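Local structure of PHO85 cyclin-10 (Saccharomyces cerevisiae, 4KRD) at residues N73-S78 / N127-E132; L103-L108 / I138-L143. The protein acts as the cyclin partner of the kinase PHO85, directing it to phosphorylate and negatively regulate glycogen synthase GSY2. One frame throughout, in Å; residues are numbered along the deposited sequence.

In the fold
Both contacts belong to the cyclin domain of PCL10 and share helix 130-148, but they use different parts of it. Interaction 1 lies at the helix's first turn, its centre about 14 Å from the centre of the chain, where the loop after helix 65-72 is held by backbone and lysine hydrogen bonds beside a tyrosine ring; it is partly buried. Interaction 2 lies further along, its centre about 4 Å from that of the chain, and is wholly buried: an alanine pair flanked by leucines packs helix 99-113 against it, with no hydrogen bond across. The centres stand about 16 Å apart, yet the two meet where Phe74 CE1 packs on Ala139 CB at 3.9 Å.

Interaction 1: N73-S78 / N127-E132; sequences NFYMKS and NLQEKE
Lys131 runs across one face of the Tyr75 ring and then reaches past it to the backbone of the same loop. Its CB is 4.0 Å from the Tyr75 ring centroid, 21° off the normal, a CH-pi contact displaced toward the rim, and it also touches Met76 O. CG passes near Met76 O and Tyr75 OH. CD lies against the phenol end, 3.2 Å from Tyr75 OH, while CE approaches Lys77 O. The tip, NZ, donates to Lys77 O at 2.7 Å in the carbonyl plane. An extended chain beyond CG lets Lys131 span this whole distance. Tyr75 turns its ring to the lysine with CG anti to the backbone N (chi1 -165°), and the end of Gln129 lies at the ring's edge. Replacing Tyr75 by an alanine would probably strip the Lys131 methylenes of the face they cover and leave the chain freer to swing away from Lys77 O.

Backbone joins backbone beside the ring, on the Lys131 side. Met76 N donates to Lys131 O at 2.8 Å, with 160° at the hydrogen, and Glu132 CA makes a CA-H...O contact of 3.5 Å with Phe74 O. This is loop-to-helix-start packing within the cyclin domain, tying the loop between helix 65-72 and helix 84-95 to the first turn of helix 130-148. Glu132 OE1 accepts Gln129 N at 3.0 Å from above the carboxylate plane and also bonds Tyr71 OH, linking the start of helix 130-148 to the end of helix 65-72. Asn73 O takes a hydrogen bond from Arg135 on helix 130-148, and Phe74 packs on Leu172 and Leu176 of helix 166-180, while Leu128 packs on Leu50 and Leu51 of helix 36-54.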
# COMPACT_ATOMS: atom_id res chain seq x y z
N ASN B 73 21.33 -16.06 -2.21
CA ASN B 73 21.07 -15.70 -3.61
C ASN B 73 21.84 -14.46 -4.07
O ASN B 73 22.02 -14.23 -5.26
CB ASN B 73 19.55 -15.51 -3.85
CG ASN B 73 18.80 -16.83 -3.93
OD1 ASN B 73 19.30 -17.82 -4.48
ND2 ASN B 73 17.59 -16.86 -3.38
N PHE B 74 22.29 -13.64 -3.12
CA PHE B 74 23.00 -12.41 -3.48
C PHE B 74 24.46 -12.64 -3.88
O PHE B 74 25.06 -11.80 -4.55
CB PHE B 74 22.94 -11.37 -2.36
CG PHE B 74 21.54 -10.88 -2.07
CD1 PHE B 74 20.83 -10.19 -3.04
CD2 PHE B 74 20.95 -11.12 -0.85
CE1 PHE B 74 19.53 -9.76 -2.79
CE2 PHE B 74 19.65 -10.70 -0.58
CZ PHE B 74 18.94 -10.01 -1.55
N TYR B 75 25.03 -13.76 -3.44
CA TYR B 75 26.45 -14.05 -3.72
C TYR B 75 26.71 -14.28 -5.20
O TYR B 75 26.16 -15.20 -5.80
CB TYR B 75 26.92 -15.25 -2.90
CG TYR B 75 28.44 -15.39 -2.84
CD1 TYR B 75 29.16 -14.82 -1.80
CD2 TYR B 75 29.14 -16.08 -3.82
CE1 TYR B 75 30.55 -14.95 -1.73
CE2 TYR B 75 30.53 -16.21 -3.76
CZ TYR B 75 31.22 -15.64 -2.72
OH TYR B 75 32.59 -15.76 -2.65
N MET B 76 27.53 -13.42 -5.79
CA MET B 76 27.89 -13.53 -7.20
C MET B 76 29.33 -14.02 -7.34
O MET B 76 30.26 -13.34 -6.93
CB MET B 76 27.76 -12.16 -7.86
CG MET B 76 27.93 -12.15 -9.35
SD MET B 76 27.77 -10.47 -9.95
CE MET B 76 28.05 -10.69 -11.71
N LYS B 77 29.49 -15.21 -7.91
CA LYS B 77 30.80 -15.84 -8.05
C LYS B 77 31.82 -14.96 -8.77
O LYS B 77 32.91 -14.70 -8.26
CB LYS B 77 30.68 -17.18 -8.77
CG LYS B 77 30.24 -18.34 -7.88
CD LYS B 77 31.32 -18.67 -6.87
CE LYS B 77 30.92 -19.84 -5.98
NZ LYS B 77 31.94 -20.12 -4.93
N SER B 78 31.46 -14.51 -9.97
CA SER B 78 32.39 -13.76 -10.81
C SER B 78 32.35 -12.25 -10.54
O SER B 78 31.34 -11.72 -10.08
CB SER B 78 32.10 -14.02 -12.29
OG SER B 78 30.73 -13.80 -12.58
N ASN B 127 26.80 -9.44 8.07
CA ASN B 127 27.98 -9.09 7.31
C ASN B 127 27.65 -8.93 5.83
O ASN B 127 26.99 -9.79 5.24
CB ASN B 127 29.06 -10.16 7.51
CG ASN B 127 29.62 -10.17 8.93
OD1 ASN B 127 30.52 -9.40 9.25
ND2 ASN B 127 29.10 -11.06 9.77
N LEU B 128 28.07 -7.82 5.25
CA LEU B 128 28.00 -7.62 3.81
C LEU B 128 29.37 -7.94 3.18
O LEU B 128 30.38 -7.43 3.65
CB LEU B 128 27.67 -6.17 3.51
CG LEU B 128 27.55 -5.74 2.04
CD1 LEU B 128 26.53 -6.60 1.28
CD2 LEU B 128 27.18 -4.27 1.97
N GLN B 129 29.39 -8.74 2.11
CA GLN B 129 30.61 -9.01 1.35
C GLN B 129 30.55 -8.33 -0.02
O GLN B 129 29.45 -8.06 -0.53
CB GLN B 129 30.79 -10.51 1.09
CG GLN B 129 30.70 -11.40 2.30
CD GLN B 129 30.81 -12.87 1.90
OE1 GLN B 129 29.81 -13.54 1.67
NE2 GLN B 129 32.05 -13.36 1.79
N GLU B 130 31.72 -8.09 -0.62
CA GLU B 130 31.77 -7.41 -1.91
C GLU B 130 31.10 -8.23 -3.00
O GLU B 130 30.51 -7.68 -3.93
CB GLU B 130 33.22 -7.10 -2.33
CG GLU B 130 33.31 -6.24 -3.60
CD GLU B 130 32.80 -4.80 -3.40
OE1 GLU B 130 33.42 -4.05 -2.62
OE2 GLU B 130 31.79 -4.42 -4.03
N LYS B 131 31.17 -9.55 -2.88
CA LYS B 131 30.54 -10.42 -3.87
C LYS B 131 29.00 -10.40 -3.80
O LYS B 131 28.33 -10.98 -4.66
CB LYS B 131 31.06 -11.85 -3.76
CG LYS B 131 32.54 -11.97 -4.10
CD LYS B 131 32.88 -13.34 -4.65
CE LYS B 131 34.26 -13.37 -5.27
NZ LYS B 131 34.47 -14.60 -6.08
N GLU B 132 28.45 -9.72 -2.79
CA GLU B 132 26.99 -9.63 -2.62
C GLU B 132 26.44 -8.30 -3.12
O GLU B 132 25.22 -8.14 -3.29
CB GLU B 132 26.61 -9.87 -1.16
CG GLU B 132 26.85 -11.33 -0.73
CD GLU B 132 27.05 -11.52 0.77
OE1 GLU B 132 27.05 -10.52 1.53
OE2 GLU B 132 27.21 -12.68 1.20

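Interaction 2: L103-L108 / I138-L143; sequences LVATFL and IAAVRL
This is a close helix-helix packing contact within the mainly helical cyclin domain, made near the centre of the chain by helix 99-113 and helix 130-148. Alanines on both helices permit the short separation: the segment axes approach to 8.3 Å and their directions differ by 126°. Two methyls face each other at the crossing, Ala105 CB and Ala140 CB lying 4.2 Å apart. Ala105 CB also rests on Ala140 O, whereas Ala140 CB lies 3.9 Å from Ala105 O, so across this crossing each methyl touches the other helix's main chain as well as the opposite methyl. No hydrogen bond joins the segments.

Neighbouring helices extend the apolar surroundings: Ala105 and Val141 both touch Phe43 of helix 36-54, and Val141 also meets Phe158 of helix 155-162. On the side of helix 130-148 turned from helix 99-113, the buried Arg142 forms a salt bridge with Glu173.

Leu108, one helical turn beyond Ala105, fills in beside the alanine pair. With CG anti to its carbonyl carbon (chi1 -66°), it crosses the Leu143 side chain at about a right angle, and its CD1 lies 3.7 Å from Ala140 O and 4.0 Å from Leu143 CB.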
# COMPACT_ATOMS: atom_id res chain seq x y z
N LEU B 103 16.69 6.78 -2.51
CA LEU B 103 16.57 6.99 -1.06
C LEU B 103 15.90 5.78 -0.42
O LEU B 103 16.35 5.29 0.62
CB LEU B 103 15.78 8.26 -0.74
CG LEU B 103 16.29 9.57 -1.37
CD1 LEU B 103 15.31 10.72 -1.11
CD2 LEU B 103 17.69 9.90 -0.86
N VAL B 104 14.84 5.30 -1.04
CA VAL B 104 14.16 4.10 -0.55
C VAL B 104 15.08 2.87 -0.68
O VAL B 104 15.13 2.03 0.21
CB VAL B 104 12.80 3.85 -1.27
CG1 VAL B 104 12.29 2.46 -0.96
CG2 VAL B 104 11.74 4.91 -0.85
N ALA B 105 15.79 2.78 -1.80
CA ALA B 105 16.75 1.70 -1.99
C ALA B 105 17.78 1.69 -0.88
O ALA B 105 18.17 0.63 -0.37
CB ALA B 105 17.45 1.83 -3.35
N THR B 106 18.24 2.89 -0.53
CA THR B 106 19.23 3.01 0.54
C THR B 106 18.65 2.57 1.88
O THR B 106 19.31 1.86 2.65
CB THR B 106 19.78 4.45 0.65
OG1 THR B 106 20.35 4.85 -0.60
CG2 THR B 106 20.86 4.53 1.76
N PHE B 107 17.41 2.96 2.15
CA PHE B 107 16.79 2.56 3.40
C PHE B 107 16.57 1.06 3.48
O PHE B 107 16.64 0.48 4.56
CB PHE B 107 15.46 3.29 3.68
CG PHE B 107 14.92 2.98 5.04
CD1 PHE B 107 15.41 3.64 6.16
CD2 PHE B 107 13.96 1.99 5.21
CE1 PHE B 107 14.95 3.34 7.43
CE2 PHE B 107 13.50 1.67 6.49
CZ PHE B 107 13.99 2.35 7.60
N LEU B 108 16.29 0.42 2.34
CA LEU B 108 16.13 -1.03 2.33
C LEU B 108 17.43 -1.73 2.77
O LEU B 108 17.40 -2.68 3.55
CB LEU B 108 15.67 -1.54 0.94
CG LEU B 108 14.27 -1.11 0.49
CD1 LEU B 108 13.95 -1.63 -0.92
CD2 LEU B 108 13.20 -1.58 1.48
N ILE B 138 20.74 -4.45 -7.58
CA ILE B 138 19.64 -4.85 -8.45
C ILE B 138 18.33 -5.00 -7.68
O ILE B 138 17.31 -4.41 -8.03
CB ILE B 138 19.99 -6.16 -9.16
CG1 ILE B 138 21.17 -5.93 -10.12
CG2 ILE B 138 18.81 -6.70 -9.95
CD1 ILE B 138 21.56 -7.17 -10.89
N ALA B 139 18.35 -5.80 -6.62
CA ALA B 139 17.14 -6.06 -5.81
C ALA B 139 16.58 -4.81 -5.13
O ALA B 139 15.36 -4.58 -5.15
CB ALA B 139 17.43 -7.15 -4.77
N ALA B 140 17.45 -4.01 -4.53
CA ALA B 140 17.00 -2.84 -3.77
C ALA B 140 16.40 -1.78 -4.68
O ALA B 140 15.41 -1.13 -4.32
CB ALA B 140 18.15 -2.26 -2.93
N VAL B 141 16.98 -1.61 -5.86
CA VAL B 141 16.40 -0.67 -6.80
C VAL B 141 15.05 -1.17 -7.29
O VAL B 141 14.11 -0.41 -7.36
CB VAL B 141 17.32 -0.37 -8.00
CG1 VAL B 141 16.56 0.41 -9.09
CG2 VAL B 141 18.57 0.41 -7.53
N ARG B 142 14.96 -2.46 -7.62
CA ARG B 142 13.74 -3.00 -8.21
C ARG B 142 12.59 -2.98 -7.21
O ARG B 142 11.48 -2.55 -7.53
CB ARG B 142 13.98 -4.43 -8.75
CG ARG B 142 12.74 -5.09 -9.36
CD ARG B 142 12.21 -4.32 -10.58
NE ARG B 142 11.26 -5.13 -11.36
CZ ARG B 142 10.56 -4.66 -12.38
NH1 ARG B 142 10.69 -3.40 -12.75
NH2 ARG B 142 9.73 -5.46 -13.03
N LEU B 143 12.87 -3.40 -5.98
CA LEU B 143 11.87 -3.42 -4.92
C LEU B 143 11.42 -1.99 -4.62
O LEU B 143 10.23 -1.72 -4.42
CB LEU B 143 12.46 -4.09 -3.67
CG LEU B 143 11.53 -4.91 -2.77
CD1 LEU B 143 10.56 -5.73 -3.62
CD2 LEU B 143 12.33 -5.82 -1.83